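Local structure of phage-like element PBSX protein XkdH (Bacillus subtilis, 3F3B) at residues 9-15 with 43-49; 68-72 with 90-95. The protein is of unknown function but is encoded by the defective-prophage-like element PBSX and belongs to a phage-barrel family, consistent with a part in a phage-like particle. One frame throughout, in Å; residues are numbered along the deposited sequence.

Contact 1: 9-15 with 43-49; sequences HRCDIYH and PDEQDVP. With PO4 (phosphate ion), chain B.
Cys11 and Val48 exchange two backbone hydrogen bonds and form one antiparallel pair. Ile13 and Glu45 form the next hydrogen-bonded pair, but the register has slipped by one residue. A classic beta bulge follows, with Asp44 and Glu45 both opposite Ile13. Ile13 O accepts from both their amides, at 2.9 Å from Asp44 N and 3.3 Å from Glu45 N. Asp12 OD1 accepts from Asp47 N at 3.0 Å, where segment 43-49 turns a corner at Asp47. Asp44 OD2 takes His15 N at 2.8 Å in a nearly straight bond, and a water links the same oxygen to His15 O. Arg10 is bent at chi2 (-68°), which folds its guanidinium over Pro49 CB. Arg10 NH1 donates to Asp47 O at 3.1 Å, in the guanidinium plane. Asp47 OD2 lies well out of this plane and offers charge only. Pro43 CA sits over the face of the Tyr14 ring, 3.9 Å from its centroid, in a CH-pi contact. Ile13 CD1 meets Val48 CG2 at 3.9 Å. Asp86 holds His15 ND1 and Asp81 N holds Glu45 OE2. Phe76 of strand 66-77 packs on Cys11, Ile13 and Val48, while strand 87-90 pairs with the other edge of strand 9-19.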
ATOM      1  N   HIS A   9       2.872 -13.270   5.934  1.00 24.25           N
ATOM      2  CA  HIS A   9       1.515 -12.768   5.772  1.00 23.56           C
ATOM      3  C   HIS A   9       1.170 -12.753   4.283  1.00 21.47           C
ATOM      4  O   HIS A   9       2.032 -12.949   3.434  1.00 20.18           O
ATOM      5  CB  HIS A   9       1.388 -11.358   6.350  1.00 26.67           C
ATOM      6  CG  HIS A   9       1.648 -11.287   7.820  1.00 29.85           C
ATOM      7  ND1 HIS A   9       0.950 -12.045   8.737  1.00 32.46           N
ATOM      8  CD2 HIS A   9       2.534 -10.556   8.535  1.00 30.07           C
ATOM      9  CE1 HIS A   9       1.393 -11.781   9.953  1.00 31.26           C
ATOM     10  NE2 HIS A   9       2.354 -10.880   9.859  1.00 32.13           N
ATOM     11  N   ARG A  10      -0.097 -12.540   3.968  1.00 21.40           N
ATOM     12  CA  ARG A  10      -0.536 -12.506   2.575  1.00 22.26           C
ATOM     13  C   ARG A  10      -1.325 -11.237   2.338  1.00 20.86           C
ATOM     14  O   ARG A  10      -2.215 -10.902   3.114  1.00 20.53           O
ATOM     15  CB  ARG A  10      -1.422 -13.717   2.254  1.00 22.59           C
ATOM     16  CG  ARG A  10      -0.706 -15.042   2.380  1.00 23.97           C
ATOM     17  CD  ARG A  10       0.352 -15.177   1.306  1.00 23.94           C
ATOM     18  NE  ARG A  10       1.212 -16.333   1.539  1.00 24.29           N
ATOM     19  CZ  ARG A  10       1.764 -17.057   0.573  1.00 23.60           C
ATOM     20  NH1 ARG A  10       1.540 -16.755  -0.702  1.00 21.90           N
ATOM     21  NH2 ARG A  10       2.551 -18.077   0.880  1.00 22.20           N
ATOM     22  N   CYS A  11      -1.002 -10.536   1.258  1.00 19.66           N
ATOM     23  CA  CYS A  11      -1.704  -9.306   0.930  1.00 19.29           C
ATOM     24  C   CYS A  11      -1.961  -9.186  -0.568  1.00 17.76           C
ATOM     25  O   CYS A  11      -1.350  -9.884  -1.383  1.00 15.97           O
ATOM     26  CB  CYS A  11      -0.885  -8.098   1.388  1.00 18.37           C
ATOM     27  SG  CYS A  11       0.659  -7.883   0.467  1.00 24.32           S
ATOM     28  N   ASP A  12      -2.894  -8.310  -0.918  1.00 17.59           N
ATOM     29  CA  ASP A  12      -3.198  -8.037  -2.314  1.00 17.15           C
ATOM     30  C   ASP A  12      -2.603  -6.664  -2.553  1.00 16.39           C
ATOM     31  O   ASP A  12      -2.646  -5.804  -1.674  1.00 14.99           O
ATOM     32  CB  ASP A  12      -4.701  -7.997  -2.557  1.00 18.84           C
ATOM     33  CG  ASP A  12      -5.340  -9.358  -2.437  1.00 20.81           C
ATOM     34  OD1 ASP A  12      -4.629 -10.369  -2.651  1.00 19.86           O
ATOM     35  OD2 ASP A  12      -6.554  -9.412  -2.146  1.00 24.35           O
ATOM     36  N   ILE A  13      -2.046  -6.458  -3.737  1.00 14.74           N
ATOM     37  CA  ILE A  13      -1.427  -5.192  -4.063  1.00 14.41           C
ATOM     38  C   ILE A  13      -2.129  -4.517  -5.243  1.00 14.91           C
ATOM     39  O   ILE A  13      -2.502  -5.172  -6.213  1.00 15.27           O
ATOM     40  CB  ILE A  13       0.066  -5.414  -4.395  1.00 15.08           C
ATOM     41  CG1 ILE A  13       0.741  -6.185  -3.256  1.00 15.31           C
ATOM     42  CG2 ILE A  13       0.765  -4.086  -4.570  1.00 15.05           C
ATOM     43  CD1 ILE A  13       2.179  -6.622  -3.550  1.00 12.52           C
ATOM     44  N   TYR A  14      -2.302  -3.203  -5.141  1.00 16.28           N
ATOM     45  CA  TYR A  14      -2.945  -2.393  -6.174  1.00 17.26           C
ATOM     46  C   TYR A  14      -2.000  -1.262  -6.539  1.00 17.02           C
ATOM     47  O   TYR A  14      -1.530  -0.530  -5.662  1.00 15.34           O
ATOM     48  CB  TYR A  14      -4.243  -1.756  -5.659  1.00 19.27           C
ATOM     49  CG  TYR A  14      -5.302  -2.720  -5.187  1.00 21.91           C
ATOM     50  CD1 TYR A  14      -6.519  -2.834  -5.863  1.00 23.18           C
ATOM     51  CD2 TYR A  14      -5.102  -3.501  -4.047  1.00 21.91           C
ATOM     52  CE1 TYR A  14      -7.513  -3.701  -5.411  1.00 24.22           C
ATOM     53  CE2 TYR A  14      -6.082  -4.372  -3.589  1.00 22.48           C
ATOM     54  CZ  TYR A  14      -7.287  -4.470  -4.272  1.00 24.42           C
ATOM     55  OH  TYR A  14      -8.251  -5.348  -3.825  1.00 23.21           O
ATOM     56  N   HIS A  15      -1.747  -1.094  -7.830  1.00 16.91           N
ATOM     57  CA  HIS A  15      -0.865  -0.036  -8.285  1.00 17.07           C
ATOM     58  C   HIS A  15      -1.637   1.205  -8.716  1.00 17.71           C
ATOM     59  O   HIS A  15      -2.727   1.104  -9.279  1.00 18.76           O
ATOM     60  CB  HIS A  15      -0.027  -0.523  -9.459  1.00 16.98           C
ATOM     61  CG  HIS A  15       0.780  -1.743  -9.162  1.00 16.42           C
ATOM     62  ND1 HIS A  15       1.479  -1.902  -7.983  1.00 15.35           N
ATOM     63  CD2 HIS A  15       1.045  -2.837  -9.909  1.00 15.21           C
ATOM     64  CE1 HIS A  15       2.143  -3.042  -8.020  1.00 16.65           C
ATOM     65  NE2 HIS A  15       1.898  -3.629  -9.178  1.00 18.52           N
ATOM     66  N   PRO A  43      -7.308  -6.463  -7.590  1.00 30.64           N
ATOM     67  CA  PRO A  43      -5.878  -6.501  -7.293  1.00 29.51           C
ATOM     68  C   PRO A  43      -5.019  -6.772  -8.519  1.00 28.37           C
ATOM     69  O   PRO A  43      -5.387  -7.580  -9.380  1.00 26.83           O
ATOM     70  CB  PRO A  43      -5.780  -7.629  -6.273  1.00 30.50           C
ATOM     71  CG  PRO A  43      -7.110  -7.575  -5.587  1.00 30.55           C
ATOM     72  CD  PRO A  43      -8.044  -7.411  -6.735  1.00 29.09           C
ATOM     73  N   ASP A  44      -3.876  -6.093  -8.600  1.00 26.49           N
ATOM     74  CA  ASP A  44      -2.959  -6.310  -9.710  1.00 25.25           C
ATOM     75  C   ASP A  44      -2.176  -7.585  -9.390  1.00 24.20           C
ATOM     76  O   ASP A  44      -1.888  -8.396 -10.266  1.00 22.94           O
ATOM     77  CB  ASP A  44      -2.019  -5.115  -9.869  1.00 25.15           C
ATOM     78  CG  ASP A  44      -2.728  -3.890 -10.426  1.00 27.71           C
ATOM     79  OD1 ASP A  44      -3.331  -4.003 -11.514  1.00 29.85           O
ATOM     80  OD2 ASP A  44      -2.688  -2.816  -9.790  1.00 26.79           O
ATOM     81  N   GLU A  45      -1.846  -7.751  -8.116  1.00 23.01           N
ATOM     82  CA  GLU A  45      -1.125  -8.926  -7.643  1.00 23.11           C
ATOM     83  C   GLU A  45      -1.987  -9.514  -6.528  1.00 23.24           C
ATOM     84  O   GLU A  45      -2.643  -8.783  -5.792  1.00 22.26           O
ATOM     85  CB  GLU A  45       0.261  -8.529  -7.127  1.00 22.40           C
ATOM     86  CG  GLU A  45       1.269  -8.224  -8.233  1.00 23.40           C
ATOM     87  CD  GLU A  45       2.533  -7.557  -7.712  1.00 25.44           C
ATOM     88  OE1 GLU A  45       2.617  -6.306  -7.737  1.00 23.01           O
ATOM     89  OE2 GLU A  45       3.443  -8.285  -7.266  1.00 26.46           O
ATOM     90  N   GLN A  46      -1.987 -10.832  -6.398  1.00 24.17           N
ATOM     91  CA  GLN A  46      -2.836 -11.465  -5.402  1.00 25.24           C
ATOM     92  C   GLN A  46      -2.126 -12.444  -4.477  1.00 24.54           C
ATOM     93  O   GLN A  46      -1.199 -13.148  -4.881  1.00 23.82           O
ATOM     94  CB  GLN A  46      -3.971 -12.182  -6.135  1.00 27.54           C
ATOM     95  CG  GLN A  46      -5.339 -12.001  -5.528  1.00 33.41           C
ATOM     96  CD  GLN A  46      -6.455 -12.174  -6.544  1.00 36.14           C
ATOM     97  OE1 GLN A  46      -7.630 -12.128  -6.192  1.00 36.00           O
ATOM     98  NE2 GLN A  46      -6.093 -12.362  -7.811  1.00 36.15           N
ATOM     99  N   ASP A  47      -2.581 -12.482  -3.230  1.00 26.07           N
ATOM    100  CA  ASP A  47      -2.033 -13.388  -2.231  1.00 27.02           C
ATOM    101  C   ASP A  47      -0.500 -13.414  -2.252  1.00 24.86           C
ATOM    102  O   ASP A  47       0.123 -14.476  -2.287  1.00 24.83           O
ATOM    103  CB  ASP A  47      -2.615 -14.786  -2.474  1.00 18.55           C
ATOM    104  CG  ASP A  47      -2.260 -15.771  -1.377  1.00 18.55           C
ATOM    105  OD1 ASP A  47      -2.351 -15.391  -0.189  1.00 18.55           O
ATOM    106  OD2 ASP A  47      -1.902 -16.929  -1.696  1.00 18.55           O
ATOM    107  N   VAL A  48       0.104 -12.230  -2.224  1.00 23.13           N
ATOM    108  CA  VAL A  48       1.557 -12.109  -2.251  1.00 22.68           C
ATOM    109  C   VAL A  48       2.145 -12.337  -0.858  1.00 21.68           C
ATOM    110  O   VAL A  48       1.639 -11.797   0.131  1.00 21.38           O
ATOM    111  CB  VAL A  48       1.986 -10.707  -2.744  1.00 23.02           C
ATOM    112  CG1 VAL A  48       3.499 -10.638  -2.868  1.00 22.30           C
ATOM    113  CG2 VAL A  48       1.332 -10.406  -4.076  1.00 19.49           C
ATOM    114  N   PRO A  49       3.226 -13.139  -0.766  1.00 21.31           N
ATOM    115  CA  PRO A  49       3.887 -13.443   0.502  1.00 20.98           C
ATOM    116  C   PRO A  49       4.807 -12.322   0.972  1.00 21.91           C
ATOM    117  O   PRO A  49       5.539 -11.721   0.179  1.00 21.44           O
ATOM    118  CB  PRO A  49       4.655 -14.713   0.185  1.00 20.17           C
ATOM    119  CG  PRO A  49       5.071 -14.485  -1.215  1.00 20.50           C
ATOM    120  CD  PRO A  49       3.832 -13.921  -1.861  1.00 20.08           C
TER
HETATM  121  P   PO4 B 127      -2.341 -13.457   7.152  1.00 61.11           P
HETATM  122  O1  PO4 B 127      -3.767 -13.085   7.361  1.00 60.18           O
HETATM  123  O2  PO4 B 127      -2.138 -14.882   7.521  1.00 62.31           O
HETATM  124  O3  PO4 B 127      -1.984 -13.260   5.726  1.00 59.64           O
HETATM  125  O4  PO4 B 127      -1.478 -12.601   8.003  1.00 60.50           O
HETATM  126  O   HOH W   1      -3.063  -0.605 -11.537  1.00 18.13           O

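Contact 2: 68-72 with 90-95; sequences VYHSF and WENHKY. With PO4 (phosphate ion), chain B; PO4 (phosphate ion), chain C.
Four aromatic side chains, Tyr69, Phe72, Trp90 and Tyr95, join two segments whose nearest CA atoms, those of Tyr69 and His93, are 9.6 Å apart. The cluster lies in the curled antiparallel sheet of a phage-barrel family protein. Residues 90-95 hold the type I' turn, Trp90 to His93, of the hairpin of strands 87-90 and 93-97. Phe72 turns its edge to the face of Tyr95, with centroids 4.8 Å apart and planes at 57°. Its CZ lies over the centre of the Tyr95 ring. The chi1 of Phe72, 33°, is well off a staggered value and carries the ring across to Tyr95. Trp90 presents its CZ3-CH2 edge to the face of Tyr69 in an offset edge-to-face pair, with Trp90 CZ3 3.8 Å from Tyr69 CD2. Phe72 also meets Trp90 obliquely, CZ to CE3 at 4.3 Å. Phe52 extends the cluster, stacked on Phe72 and edge-to-face with Trp90. A water joins Tyr69 O to Tyr95 OH. The hairpin also binds phosphate ions, probably from the crystallisation liquor: Lys94 N donates to one phosphate at O2, 3.1 Å away. The indole N-H of Trp90 points at another, with NE1 2.8 Å from its O4 and the bond near straight at 165°.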
ATOM      1  N   VAL A  68      -4.690  -0.705  16.424  1.00 32.32           N
ATOM      2  CA  VAL A  68      -4.407  -1.282  15.116  1.00 32.07           C
ATOM      3  C   VAL A  68      -2.941  -1.033  14.769  1.00 33.68           C
ATOM      4  O   VAL A  68      -2.237  -0.300  15.478  1.00 34.13           O
ATOM      5  CB  VAL A  68      -5.267  -0.625  14.023  1.00 30.54           C
ATOM      6  CG1 VAL A  68      -6.737  -0.730  14.374  1.00 28.49           C
ATOM      7  CG2 VAL A  68      -4.866   0.833  13.861  1.00 30.00           C
ATOM      8  N   TYR A  69      -2.475  -1.653  13.692  1.00 33.28           N
ATOM      9  CA  TYR A  69      -1.105  -1.443  13.251  1.00 32.31           C
ATOM     10  C   TYR A  69      -1.092  -0.129  12.484  1.00 30.82           C
ATOM     11  O   TYR A  69      -1.927   0.099  11.614  1.00 33.58           O
ATOM     12  CB  TYR A  69      -0.646  -2.590  12.352  1.00 32.94           C
ATOM     13  CG  TYR A  69      -0.349  -3.856  13.117  1.00 34.91           C
ATOM     14  CD1 TYR A  69       0.882  -4.039  13.746  1.00 36.15           C
ATOM     15  CD2 TYR A  69      -1.310  -4.856  13.247  1.00 35.47           C
ATOM     16  CE1 TYR A  69       1.151  -5.186  14.487  1.00 36.20           C
ATOM     17  CE2 TYR A  69      -1.055  -6.006  13.985  1.00 35.45           C
ATOM     18  CZ  TYR A  69       0.176  -6.165  14.602  1.00 36.94           C
ATOM     19  OH  TYR A  69       0.427  -7.296  15.340  1.00 38.12           O
ATOM     20  N   HIS A  70      -0.163   0.750  12.830  1.00 27.49           N
ATOM     21  CA  HIS A  70      -0.073   2.034  12.158  1.00 26.20           C
ATOM     22  C   HIS A  70       0.830   1.911  10.941  1.00 25.38           C
ATOM     23  O   HIS A  70       0.561   2.486   9.886  1.00 23.74           O
ATOM     24  CB  HIS A  70       0.476   3.092  13.119  1.00 25.58           C
ATOM     25  CG  HIS A  70       0.779   4.403  12.462  1.00 24.42           C
ATOM     26  ND1 HIS A  70      -0.186   5.165  11.840  1.00 23.97           N
ATOM     27  CD2 HIS A  70       1.944   5.077  12.318  1.00 22.84           C
ATOM     28  CE1 HIS A  70       0.370   6.253  11.341  1.00 23.99           C
ATOM     29  NE2 HIS A  70       1.662   6.224  11.617  1.00 26.47           N
ATOM     30  N   SER A  71       1.903   1.151  11.089  1.00 23.65           N
ATOM     31  CA  SER A  71       2.828   0.968   9.991  1.00 23.83           C
ATOM     32  C   SER A  71       3.799  -0.168  10.285  1.00 24.89           C
ATOM     33  O   SER A  71       3.887  -0.658  11.412  1.00 24.91           O
ATOM     34  CB  SER A  71       3.617   2.253   9.762  1.00 24.53           C
ATOM     35  OG  SER A  71       4.542   2.470  10.817  1.00 25.26           O
ATOM     36  N   PHE A  72       4.519  -0.587   9.256  1.00 23.33           N
ATOM     37  CA  PHE A  72       5.504  -1.639   9.392  1.00 22.72           C
ATOM     38  C   PHE A  72       6.356  -1.689   8.153  1.00 22.11           C
ATOM     39  O   PHE A  72       5.955  -1.235   7.082  1.00 21.19           O
ATOM     40  CB  PHE A  72       4.856  -3.013   9.611  1.00 25.18           C
ATOM     41  CG  PHE A  72       3.538  -3.197   8.911  1.00 26.30           C
ATOM     42  CD1 PHE A  72       2.339  -2.971   9.588  1.00 24.81           C
ATOM     43  CD2 PHE A  72       3.488  -3.615   7.587  1.00 27.50           C
ATOM     44  CE1 PHE A  72       1.113  -3.161   8.955  1.00 25.73           C
ATOM     45  CE2 PHE A  72       2.263  -3.807   6.944  1.00 26.72           C
ATOM     46  CZ  PHE A  72       1.076  -3.579   7.631  1.00 24.97           C
ATOM     47  N   TRP A  90      -4.130  -6.237   3.693  1.00 25.37           N
ATOM     48  CA  TRP A  90      -3.724  -7.326   4.568  1.00 26.51           C
ATOM     49  C   TRP A  90      -4.778  -7.445   5.653  1.00 29.22           C
ATOM     50  O   TRP A  90      -5.017  -6.495   6.402  1.00 29.49           O
ATOM     51  CB  TRP A  90      -2.363  -7.040   5.195  1.00 26.98           C
ATOM     52  CG  TRP A  90      -2.024  -7.982   6.314  1.00 28.81           C
ATOM     53  CD1 TRP A  90      -1.796  -9.327   6.220  1.00 28.61           C
ATOM     54  CD2 TRP A  90      -1.915  -7.652   7.705  1.00 28.12           C
ATOM     55  NE1 TRP A  90      -1.550  -9.856   7.466  1.00 28.87           N
ATOM     56  CE2 TRP A  90      -1.620  -8.851   8.397  1.00 29.20           C
ATOM     57  CE3 TRP A  90      -2.040  -6.460   8.434  1.00 28.28           C
ATOM     58  CZ2 TRP A  90      -1.447  -8.893   9.786  1.00 29.12           C
ATOM     59  CZ3 TRP A  90      -1.868  -6.501   9.817  1.00 28.55           C
ATOM     60  CH2 TRP A  90      -1.575  -7.713  10.478  1.00 30.22           C
ATOM     61  N   GLU A  91      -5.419  -8.608   5.720  1.00 30.34           N
ATOM     62  CA  GLU A  91      -6.466  -8.869   6.702  1.00 32.02           C
ATOM     63  C   GLU A  91      -7.549  -7.799   6.713  1.00 32.52           C
ATOM     64  O   GLU A  91      -7.934  -7.287   7.762  1.00 33.29           O
ATOM     65  CB  GLU A  91      -5.852  -9.020   8.095  1.00 33.25           C
ATOM     66  CG  GLU A  91      -5.149 -10.355   8.291  1.00 35.91           C
ATOM     67  CD  GLU A  91      -4.503 -10.482   9.653  1.00 38.76           C
ATOM     68  OE1 GLU A  91      -4.032 -11.595   9.983  1.00 38.70           O
ATOM     69  OE2 GLU A  91      -4.458  -9.466  10.389  1.00 41.03           O
ATOM     70  N   ASN A  92      -8.033  -7.466   5.523  1.00 33.01           N
ATOM     71  CA  ASN A  92      -9.090  -6.477   5.357  1.00 34.22           C
ATOM     72  C   ASN A  92      -8.738  -5.027   5.642  1.00 33.17           C
ATOM     73  O   ASN A  92      -9.628  -4.181   5.708  1.00 33.86           O
ATOM     74  CB  ASN A  92     -10.309  -6.860   6.195  1.00 36.45           C
ATOM     75  CG  ASN A  92     -10.888  -8.191   5.792  1.00 38.14           C
ATOM     76  OD1 ASN A  92     -11.154  -8.431   4.613  1.00 37.61           O
ATOM     77  ND2 ASN A  92     -11.094  -9.069   6.772  1.00 38.61           N
ATOM     78  N   HIS A  93      -7.466  -4.719   5.828  1.00 32.25           N
ATOM     79  CA  HIS A  93      -7.117  -3.326   6.060  1.00 32.67           C
ATOM     80  C   HIS A  93      -6.246  -2.797   4.935  1.00 29.98           C
ATOM     81  O   HIS A  93      -5.472  -3.542   4.328  1.00 27.79           O
ATOM     82  CB  HIS A  93      -6.412  -3.142   7.404  1.00 37.20           C
ATOM     83  CG  HIS A  93      -7.324  -3.285   8.582  1.00 42.99           C
ATOM     84  ND1 HIS A  93      -7.562  -4.496   9.198  1.00 44.43           N
ATOM     85  CD2 HIS A  93      -8.068  -2.371   9.247  1.00 45.27           C
ATOM     86  CE1 HIS A  93      -8.413  -4.320  10.193  1.00 45.94           C
ATOM     87  NE2 HIS A  93      -8.735  -3.040  10.245  1.00 46.45           N
ATOM     88  N   LYS A  94      -6.396  -1.506   4.661  1.00 27.98           N
ATOM     89  CA  LYS A  94      -5.650  -0.829   3.612  1.00 27.17           C
ATOM     90  C   LYS A  94      -4.345  -0.205   4.114  1.00 26.40           C
ATOM     91  O   LYS A  94      -4.289   0.373   5.200  1.00 26.92           O
ATOM     92  CB  LYS A  94      -6.531   0.252   2.985  1.00 27.44           C
ATOM     93  CG  LYS A  94      -7.792  -0.304   2.326  1.00 31.74           C
ATOM     94  CD  LYS A  94      -8.678   0.791   1.757  1.00 32.97           C
ATOM     95  CE  LYS A  94      -9.848   0.190   0.984  1.00 37.65           C
ATOM     96  NZ  LYS A  94     -10.740   1.224   0.375  1.00 39.83           N
ATOM     97  N   TYR A  95      -3.296  -0.331   3.311  1.00 24.77           N
ATOM     98  CA  TYR A  95      -1.993   0.234   3.643  1.00 23.40           C
ATOM     99  C   TYR A  95      -1.412   0.822   2.367  1.00 22.66           C
ATOM    100  O   TYR A  95      -1.666   0.316   1.267  1.00 21.42           O
ATOM    101  CB  TYR A  95      -1.052  -0.851   4.177  1.00 22.46           C
ATOM    102  CG  TYR A  95      -1.513  -1.452   5.476  1.00 24.32           C
ATOM    103  CD1 TYR A  95      -1.252  -0.816   6.688  1.00 26.10           C
ATOM    104  CD2 TYR A  95      -2.271  -2.619   5.494  1.00 24.14           C
ATOM    105  CE1 TYR A  95      -1.742  -1.323   7.886  1.00 26.96           C
ATOM    106  CE2 TYR A  95      -2.771  -3.136   6.691  1.00 26.51           C
ATOM    107  CZ  TYR A  95      -2.504  -2.481   7.882  1.00 27.79           C
ATOM    108  OH  TYR A  95      -3.015  -2.968   9.065  1.00 28.55           O
TER
HETATM  109  P   PO4 B 127      -2.341 -13.457   7.152  1.00 61.11           P
HETATM  110  O1  PO4 B 127      -3.767 -13.085   7.361  1.00 60.18           O
HETATM  111  O2  PO4 B 127      -2.138 -14.882   7.521  1.00 62.31           O
HETATM  112  O3  PO4 B 127      -1.984 -13.260   5.726  1.00 59.64           O
HETATM  113  O4  PO4 B 127      -1.478 -12.601   8.003  1.00 60.50           O
HETATM  114  P   PO4 C 128      -8.232   1.252   6.774  1.00 88.28           P
HETATM  115  O1  PO4 C 128      -8.484   2.280   5.730  1.00 87.51           O
HETATM  116  O2  PO4 C 128      -8.624  -0.084   6.258  1.00 86.69           O
HETATM  117  O3  PO4 C 128      -6.787   1.245   7.123  1.00 87.67           O
HETATM  118  O4  PO4 C 128      -9.034   1.570   7.985  1.00 87.84           O
HETATM  119  O   HOH W   2      -4.645  -1.060  10.394  1.00 35.97           O

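Contact 1 is backbone pairing of neighbouring strands, and contact 2 is aromatic packing between segments that are not paired with each other. Contact 1 is partly buried: Cys11, Ile13 and Val48 are covered by Phe76, while Arg10, Asp44 and Asp47 lie at the surface. In contact 2 the touching rings are mostly buried, and a water and phosphate ions meet its polar atoms. The two share one sheet, because strand 48-61 of contact 1 neighbours strand 66-77 of contact 2. Their centres are about 13 Å apart. They meet where His9 CB packs on Trp90 NE1 at 3.5 Å. One phosphate bridges them, bound by His9 ND1 and Arg10 N from 9-15 and by Trp90 NE1 from 90-95.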